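Local coordinates for protein putative thiol-disulfide oxidoreductase (Bacteroides vulgatus, PDB 4GRF) that probably works as a thiol-disulfide oxidoreductase, this chain being its C-terminal thioredoxin domain, at residues N56-K59 with D60-F63; R72-E75 with D76-K79; K79-E83 with D84-W88. All blocks are in the same frame, centred on the assembly; numbering follows the deposited sequence. Where two conformers were deposited one is given.

In the fold
All three contacts are local and lie in the thioredoxin fold, in chain order. Contact 1 turns the chain from helix 48-58 into strand 63-69. Contacts 2 and 3 take up the start and the end of helix 74-84, with Lys-79 in common and centres 11 Å apart. Contact 1 lies farther off, its centre about 28 Å from that of contact 2 and 19 Å from that of contact 3. Contact 2 is a surface contact, built mainly from charged side chains. Contacts 1 and 3 are partly buried. Each combines backbone hydrogen bonds with apolar contacts, Phe-58 with Phe-63 in contact 1 and Ile-81 with Tyr-87 in contact 3.

Contact 1: residues N56-K59 with D60-F63; sequences NAFK and DKGF
Phe-58 and Lys-61 close a type I beta turn, a local contact where the chain passes from helix 48-58 into strand 63-69 of the thioredoxin fold. Lys-61 N donates to Phe-58 O at 2.8 Å, with an N-H...O angle of 160°.

Two waters bridge backbone groups across the turn. One donates to Ala-57 O at 3.0 Å and accepts from Asp-60 N at 2.7 Å. The other donates to Lys-59 O at 2.9 Å and accepts from Gly-62 N at 2.8 Å. A CA-H...O contact runs from Lys-59 CA to Phe-63 O at 3.5 Å. Gly-62 has a positive phi of 93°. It has no beta carbon to press on Lys-61 O in this conformation. Its backbone also hydrogen-bonds with Tyr-31 of strand 31-37. Phe-63 then begins strand 63-69.

Below the turn the contact is apolar. Phe-63 has CG anti to its backbone nitrogen (chi1 173°), which lays CD2 3.7 Å from Phe-58 CB. The aliphatic chain of Lys-61 passes obliquely by the Phe-58 ring, with CD nearest to CD1. Helix 129-140 packs on both phenylalanines: Tyr-133 meets the Phe-58 ring, and Val-136 touches both. Strand 31-37 adds Tyr-31 and Leu-33 beside Phe-63.

The outer side is polar. Lys-59 extends beyond CG and runs back along the helix, where NZ donates to Asn-56 OD1 at 2.8 Å.

The chemistry is thus divided. The two phenylalanines anchor the turn to the buried side of the fold. A direct bond and two water bridges link the backbone of the turn, where the lysines and Asp-60 are exposed.

Contact 2: residues R72-E75 with D76-K79; sequences RREE and DWKK
Asp-76 meets Arg-73 at the N-terminus of helix 74-84, the helix of the beta-alpha-beta unit between strands 63-69 and 89-92. Arg-73 is the N-cap residue. Asp-76 OD1 lies over one face of its guanidinium, 2.7 Å from NH2, and the two planes stand 89° apart. No N-H points at this oxygen, so the salt bridge rests on charge alone. A water ties the same carboxylate to the backbone, accepting from Arg-73 N and donating to Asp-76 OD2 at 2.8 Å.

Glu-75 holds the guanidinium too. With chi1 at 45° and the chain extended beyond CG, its OE2 comes to 2.6 Å from Arg-73 NH1. Arg-73, Glu-75 and Asp-76 thus make one salt-bridge network. The three acids of the first turn, Glu-74, Glu-75 and Asp-76, probably also suit the positive end of the helix dipole.

Glu-74 serves a different neighbour, one helical turn on. Its backbone O accepts from Lys-78 N at 3.0 Å. Lys-78 bends at chi3, and this brings CE against Glu-74 CG. Lys-78 NZ then reaches the anti lone pair of Glu-74 OE1 at 3.1 Å.

Contact 3: residues K79-E83 with D84-W88; sequences KAIEE and DKSYW
Ile-81 O is gripped by two backbone donors where helix 74-84 ends. Lys-85 N donates to Ile-81 O at 2.7 Å. Ser-86 N donates to Ile-81 O at 3.3 Å. Both bonds are weak. Lys-85 is the first residue to leave the helical conformation. Its phi is positive (58°), and this turns the chain out of the helix toward strand 89-92 of the thioredoxin fold. Inverse gamma turns centred on Ser-86 and Tyr-87 follow. The helical bond before them, from Asp-84 N to Ala-80 O, is 2.8 Å long and sound.

The turned chain lays Tyr-87 back on the helix. Tyr-87 CE1 approaches Ile-81 CG2 at 3.9 Å, the two side chains crossing at a slant. The phenol OH lies beside Glu-82, 3.8 Å from CA. Ile-81 CG2 also meets Ser-86 OG. Farther out, the chains of Glu-82 and Lys-85, each bent at chi2, lie side by side and point the same way. This brings Glu-82 OE2 and Lys-85 NZ into a long salt bridge at 3.8 Å.

The carboxylates of Glu-83 and Asp-84 both pair with Arg-45, which follows Cys-44 of the Cys-41–Cys-44 disulfide. Ile-81 and Ala-80 touch Trp-37 of strand 31-37. At the far end Ser-86 O accepts from Gln-90 NE2, and this oxygen stands 3.9 Å above the centre of the Trp-88 ring.

Contact 1: residues N56-K59 with D60-F63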
loop_
_atom_site.group_PDB
_atom_site.type_symbol
_atom_site.label_atom_id
_atom_site.label_comp_id
_atom_site.label_asym_id
_atom_site.label_seq_id
_atom_site.Cartn_x
_atom_site.Cartn_y
_atom_site.Cartn_z
ATOM N N ASN A 56 -1.020 9.699 -9.760
ATOM C CA ASN A 56 -0.995 10.968 -10.439
ATOM C C ASN A 56 -2.387 11.532 -10.723
ATOM O O ASN A 56 -2.589 12.689 -10.621
ATOM C CB ASN A 56 -0.150 10.887 -11.716
ATOM C CG ASN A 56 1.335 10.984 -11.437
ATOM O OD1 ASN A 56 1.747 11.556 -10.464
ATOM N ND2 ASN A 56 2.133 10.409 -12.297
ATOM N N ALA A 57 -3.317 10.691 -11.109
ATOM C CA ALA A 57 -4.666 11.110 -11.482
ATOM C C ALA A 57 -5.465 11.636 -10.294
ATOM O O ALA A 57 -6.246 12.562 -10.446
ATOM C CB ALA A 57 -5.401 9.968 -12.127
ATOM N N PHE A 58 -5.266 11.035 -9.120
ATOM C CA PHE A 58 -6.109 11.296 -7.932
ATOM C C PHE A 58 -5.452 11.911 -6.675
ATOM O O PHE A 58 -6.152 12.255 -5.693
ATOM C CB PHE A 58 -6.809 9.980 -7.571
ATOM C CG PHE A 58 -7.638 9.445 -8.680
ATOM C CD1 PHE A 58 -8.769 10.134 -9.100
ATOM C CD2 PHE A 58 -7.246 8.336 -9.395
ATOM C CE1 PHE A 58 -9.521 9.678 -10.158
ATOM C CE2 PHE A 58 -8.005 7.876 -10.459
ATOM C CZ PHE A 58 -9.139 8.551 -10.841
ATOM N N LYS A 59 -4.129 12.058 -6.682
ATOM C CA LYS A 59 -3.387 12.564 -5.526
ATOM C C LYS A 59 -3.836 13.952 -5.049
ATOM O O LYS A 59 -3.579 14.322 -3.921
ATOM C CB LYS A 59 -1.874 12.616 -5.800
ATOM C CG LYS A 59 -1.482 13.497 -6.972
ATOM C CD LYS A 59 -0.005 13.388 -7.352
ATOM C CE LYS A 59 0.288 14.253 -8.576
ATOM N NZ LYS A 59 1.641 14.037 -9.166
ATOM N N ASP A 60 -4.478 14.725 -5.910
ATOM C CA ASP A 60 -4.910 16.056 -5.502
ATOM C C ASP A 60 -6.350 16.044 -4.986
ATOM O O ASP A 60 -6.864 17.080 -4.565
ATOM C CB ASP A 60 -4.764 17.051 -6.658
ATOM C CG ASP A 60 -3.314 17.216 -7.114
ATOM O OD1 ASP A 60 -2.414 17.224 -6.250
ATOM O OD2 ASP A 60 -3.080 17.342 -8.337
ATOM N N LYS A 61 -6.990 14.875 -4.997
ATOM C CA LYS A 61 -8.421 14.791 -4.700
ATOM C C LYS A 61 -8.806 13.981 -3.462
ATOM O O LYS A 61 -9.950 13.542 -3.352
ATOM C CB LYS A 61 -9.158 14.222 -5.902
ATOM C CG LYS A 61 -8.851 14.910 -7.216
ATOM C CD LYS A 61 -9.539 14.175 -8.349
ATOM C CE LYS A 61 -9.466 14.943 -9.658
ATOM N NZ LYS A 61 -10.512 14.466 -10.599
ATOM N N GLY A 62 -7.875 13.809 -2.531
ATOM C CA GLY A 62 -8.163 13.091 -1.296
ATOM C C GLY A 62 -7.808 11.617 -1.426
ATOM O O GLY A 62 -8.577 10.745 -1.007
ATOM N N PHE A 63 -6.665 11.364 -2.059
ATOM C CA PHE A 63 -6.184 10.008 -2.304
ATOM C C PHE A 63 -4.678 9.932 -2.151
ATOM O O PHE A 63 -3.941 10.825 -2.573
ATOM C CB PHE A 63 -6.535 9.574 -3.715
ATOM C CG PHE A 63 -5.937 8.245 -4.114
ATOM C CD1 PHE A 63 -6.468 7.077 -3.637
ATOM C CD2 PHE A 63 -4.828 8.177 -4.960
ATOM C CE1 PHE A 63 -5.934 5.864 -4.003
ATOM C CE2 PHE A 63 -4.281 6.972 -5.320
ATOM C CZ PHE A 63 -4.827 5.802 -4.847
HETATM O O HOH W 1 -5.295 14.615 -8.521
HETATM O O HOH W 2 -5.315 14.427 -1.638
#

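Contact 2: residues R72-E75 with D76-K79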
loop_
_atom_site.group_PDB
_atom_site.type_symbol
_atom_site.label_atom_id
_atom_site.label_comp_id
_atom_site.label_asym_id
_atom_site.label_seq_id
_atom_site.Cartn_x
_atom_site.Cartn_y
_atom_site.Cartn_z
ATOM N N ARG A 72 13.341 -8.108 4.237
ATOM C CA ARG A 72 14.252 -8.401 5.334
ATOM C C ARG A 72 15.446 -7.452 5.295
ATOM O O ARG A 72 16.009 -7.103 6.333
ATOM C CB ARG A 72 14.738 -9.857 5.265
ATOM C CG ARG A 72 13.633 -10.898 5.433
ATOM C CD ARG A 72 14.109 -12.119 6.217
ATOM N NE ARG A 72 15.567 -12.204 6.309
ATOM C CZ ARG A 72 16.260 -12.018 7.432
ATOM N NH1 ARG A 72 15.632 -11.745 8.569
ATOM N NH2 ARG A 72 17.584 -12.109 7.423
ATOM N N ARG A 73 15.796 -6.997 4.110
ATOM C CA ARG A 73 16.893 -6.073 3.992
ATOM C C ARG A 73 16.499 -4.709 3.470
ATOM O O ARG A 73 15.970 -4.573 2.405
ATOM C CB ARG A 73 17.969 -6.658 3.105
ATOM C CG ARG A 73 18.459 -7.991 3.596
ATOM C CD ARG A 73 19.806 -8.322 3.012
ATOM N NE ARG A 73 19.727 -8.590 1.589
ATOM C CZ ARG A 73 20.552 -8.072 0.690
ATOM N NH1 ARG A 73 21.534 -7.264 1.074
ATOM N NH2 ARG A 73 20.407 -8.370 -0.593
ATOM N N GLU A 74 16.841 -3.704 4.241
ATOM C CA GLU A 74 16.558 -2.336 3.896
ATOM C C GLU A 74 17.158 -1.961 2.543
ATOM O O GLU A 74 16.537 -1.247 1.750
ATOM C CB GLU A 74 17.090 -1.426 5.000
ATOM C CG GLU A 74 16.734 0.032 4.863
ATOM C CD GLU A 74 17.198 0.826 6.068
ATOM O OE1 GLU A 74 17.939 1.813 5.883
ATOM O OE2 GLU A 74 16.833 0.440 7.200
ATOM N N GLU A 75 18.349 -2.473 2.242
ATOM C CA GLU A 75 19.008 -2.159 0.981
ATOM C C GLU A 75 18.183 -2.626 -0.216
ATOM O O GLU A 75 18.086 -1.926 -1.211
ATOM C CB GLU A 75 20.408 -2.790 0.933
ATOM C CG GLU A 75 20.466 -4.237 1.397
ATOM C CD GLU A 75 21.891 -4.729 1.600
ATOM O OE1 GLU A 75 22.309 -4.881 2.771
ATOM O OE2 GLU A 75 22.593 -4.957 0.591
ATOM N N ASP A 76 17.599 -3.825 -0.108
ATOM C CA ASP A 76 16.787 -4.394 -1.190
ATOM C C ASP A 76 15.543 -3.541 -1.446
ATOM O O ASP A 76 15.159 -3.299 -2.601
ATOM C CB ASP A 76 16.329 -5.826 -0.874
ATOM C CG ASP A 76 17.460 -6.833 -0.831
ATOM O OD1 ASP A 76 18.539 -6.577 -1.398
ATOM O OD2 ASP A 76 17.236 -7.908 -0.231
ATOM N N TRP A 77 14.917 -3.108 -0.356
ATOM C CA TRP A 77 13.748 -2.232 -0.396
ATOM C C TRP A 77 14.056 -0.908 -1.102
ATOM O O TRP A 77 13.348 -0.498 -2.028
ATOM C CB TRP A 77 13.293 -2.001 1.038
ATOM C CG TRP A 77 12.206 -1.031 1.250
ATOM C CD1 TRP A 77 10.927 -1.107 0.754
ATOM C CD2 TRP A 77 12.252 0.163 2.058
ATOM N NE1 TRP A 77 10.194 -0.037 1.191
ATOM C CE2 TRP A 77 10.974 0.754 1.998
ATOM C CE3 TRP A 77 13.243 0.781 2.832
ATOM C CZ2 TRP A 77 10.667 1.942 2.662
ATOM C CZ3 TRP A 77 12.929 1.966 3.505
ATOM C CH2 TRP A 77 11.651 2.533 3.404
ATOM N N LYS A 78 15.132 -0.244 -0.692
ATOM C CA LYS A 78 15.499 1.033 -1.287
ATOM C C LYS A 78 15.892 0.901 -2.758
ATOM O O LYS A 78 15.509 1.735 -3.606
ATOM C CB LYS A 78 16.611 1.697 -0.449
ATOM C CG LYS A 78 16.076 2.201 0.883
ATOM C CD LYS A 78 17.091 2.948 1.733
ATOM C CE LYS A 78 18.264 2.068 2.128
ATOM N NZ LYS A 78 19.123 2.747 3.137
ATOM N N LYS A 79 16.615 -0.159 -3.083
ATOM C CA LYS A 79 17.003 -0.387 -4.464
ATOM C C LYS A 79 15.768 -0.567 -5.332
ATOM O O LYS A 79 15.739 -0.089 -6.450
ATOM C CB LYS A 79 17.913 -1.602 -4.601
ATOM C CG LYS A 79 19.321 -1.375 -4.077
ATOM C CD LYS A 79 20.145 -2.663 -4.072
ATOM C CE LYS A 79 21.608 -2.380 -3.740
ATOM N NZ LYS A 79 22.388 -3.593 -3.355
HETATM O O HOH W 3 14.941 -8.054 1.428
#

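Contact 3: residues K79-E83 with D84-W88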
loop_
_atom_site.group_PDB
_atom_site.type_symbol
_atom_site.label_atom_id
_atom_site.label_comp_id
_atom_site.label_asym_id
_atom_site.label_seq_id
_atom_site.Cartn_x
_atom_site.Cartn_y
_atom_site.Cartn_z
ATOM N N LYS A 79 16.615 -0.159 -3.083
ATOM C CA LYS A 79 17.003 -0.387 -4.464
ATOM C C LYS A 79 15.768 -0.567 -5.332
ATOM O O LYS A 79 15.739 -0.089 -6.450
ATOM C CB LYS A 79 17.913 -1.602 -4.601
ATOM C CG LYS A 79 19.321 -1.375 -4.077
ATOM C CD LYS A 79 20.145 -2.663 -4.072
ATOM C CE LYS A 79 21.608 -2.380 -3.740
ATOM N NZ LYS A 79 22.388 -3.593 -3.355
ATOM N N ALA A 80 14.744 -1.248 -4.821
ATOM C CA ALA A 80 13.562 -1.502 -5.623
ATOM C C ALA A 80 12.829 -0.196 -5.883
ATOM O O ALA A 80 12.330 0.054 -6.986
ATOM C CB ALA A 80 12.644 -2.515 -4.930
ATOM N N ILE A 81 12.735 0.641 -4.856
ATOM C CA ILE A 81 12.000 1.883 -4.971
ATOM C C ILE A 81 12.676 2.788 -6.008
ATOM O O ILE A 81 12.012 3.380 -6.869
ATOM C CB ILE A 81 11.891 2.583 -3.616
ATOM C CG1 ILE A 81 10.938 1.796 -2.725
ATOM C CG2 ILE A 81 11.420 4.007 -3.787
ATOM C CD1 ILE A 81 10.856 2.303 -1.302
ATOM N N GLU A 82 14.002 2.827 -5.961
ATOM C CA GLU A 82 14.758 3.605 -6.940
ATOM C C GLU A 82 14.578 3.049 -8.362
ATOM O O GLU A 82 14.438 3.818 -9.307
ATOM C CB GLU A 82 16.246 3.629 -6.575
ATOM C CG GLU A 82 17.046 4.659 -7.371
ATOM C CD GLU A 82 17.393 4.206 -8.779
ATOM O OE1 GLU A 82 17.626 2.996 -8.981
ATOM O OE2 GLU A 82 17.462 5.075 -9.680
ATOM N N GLU A 83 14.641 1.729 -8.515
ATOM C CA GLU A 83 14.443 1.091 -9.822
ATOM C C GLU A 83 13.028 1.344 -10.371
ATOM O O GLU A 83 12.821 1.550 -11.584
ATOM C CB GLU A 83 14.707 -0.412 -9.721
ATOM C CG GLU A 83 16.180 -0.758 -9.487
ATOM C CD GLU A 83 16.425 -2.217 -9.154
ATOM O OE1 GLU A 83 15.480 -2.952 -8.776
ATOM O OE2 GLU A 83 17.597 -2.628 -9.252
ATOM N N ASP A 84 12.046 1.335 -9.472
ATOM C CA ASP A 84 10.644 1.472 -9.877
ATOM C C ASP A 84 10.132 2.915 -9.944
ATOM O O ASP A 84 9.090 3.178 -10.552
ATOM C CB ASP A 84 9.747 0.675 -8.906
ATOM C CG ASP A 84 10.015 -0.824 -8.929
ATOM O OD1 ASP A 84 10.717 -1.326 -9.845
ATOM O OD2 ASP A 84 9.506 -1.531 -8.018
ATOM N N LYS A 85 10.861 3.839 -9.322
ATOM C CA LYS A 85 10.427 5.222 -9.184
ATOM C C LYS A 85 9.086 5.293 -8.460
ATOM O O LYS A 85 8.220 6.094 -8.809
ATOM C CB LYS A 85 10.308 5.893 -10.555
ATOM C CG LYS A 85 11.626 5.990 -11.310
ATOM C CD LYS A 85 12.639 6.840 -10.559
ATOM C CE LYS A 85 13.967 6.912 -11.298
ATOM N NZ LYS A 85 14.948 7.791 -10.604
ATOM N N SER A 86 8.918 4.445 -7.454
ATOM C CA SER A 86 7.627 4.357 -6.752
ATOM C C SER A 86 7.573 5.302 -5.554
ATOM O O SER A 86 7.505 4.865 -4.393
ATOM C CB SER A 86 7.383 2.915 -6.316
ATOM O OG SER A 86 8.528 2.357 -5.685
ATOM N N TYR A 87 7.610 6.602 -5.837
ATOM C CA TYR A 87 7.814 7.597 -4.798
ATOM C C TYR A 87 6.512 8.116 -4.194
ATOM O O TYR A 87 6.298 9.318 -4.094
ATOM C CB TYR A 87 8.645 8.772 -5.349
ATOM C CG TYR A 87 10.027 8.362 -5.829
ATOM C CD1 TYR A 87 10.951 7.809 -4.957
ATOM C CD2 TYR A 87 10.408 8.543 -7.153
ATOM C CE1 TYR A 87 12.216 7.438 -5.395
ATOM C CE2 TYR A 87 11.668 8.173 -7.598
ATOM C CZ TYR A 87 12.565 7.619 -6.713
ATOM O OH TYR A 87 13.824 7.249 -7.150
ATOM N N TRP A 88 5.639 7.214 -3.776
ATOM C CA TRP A 88 4.521 7.604 -2.946
ATOM C C TRP A 88 4.936 7.369 -1.487
ATOM O O TRP A 88 6.126 7.334 -1.199
ATOM C CB TRP A 88 3.239 6.833 -3.353
ATOM C CG TRP A 88 3.455 5.353 -3.610
ATOM C CD1 TRP A 88 3.554 4.355 -2.669
ATOM C CD2 TRP A 88 3.608 4.713 -4.891
ATOM N NE1 TRP A 88 3.748 3.132 -3.301
ATOM C CE2 TRP A 88 3.775 3.338 -4.659
ATOM C CE3 TRP A 88 3.585 5.177 -6.211
ATOM C CZ2 TRP A 88 3.937 2.420 -5.700
ATOM C CZ3 TRP A 88 3.778 4.261 -7.245
ATOM C CH2 TRP A 88 3.925 2.904 -6.979
#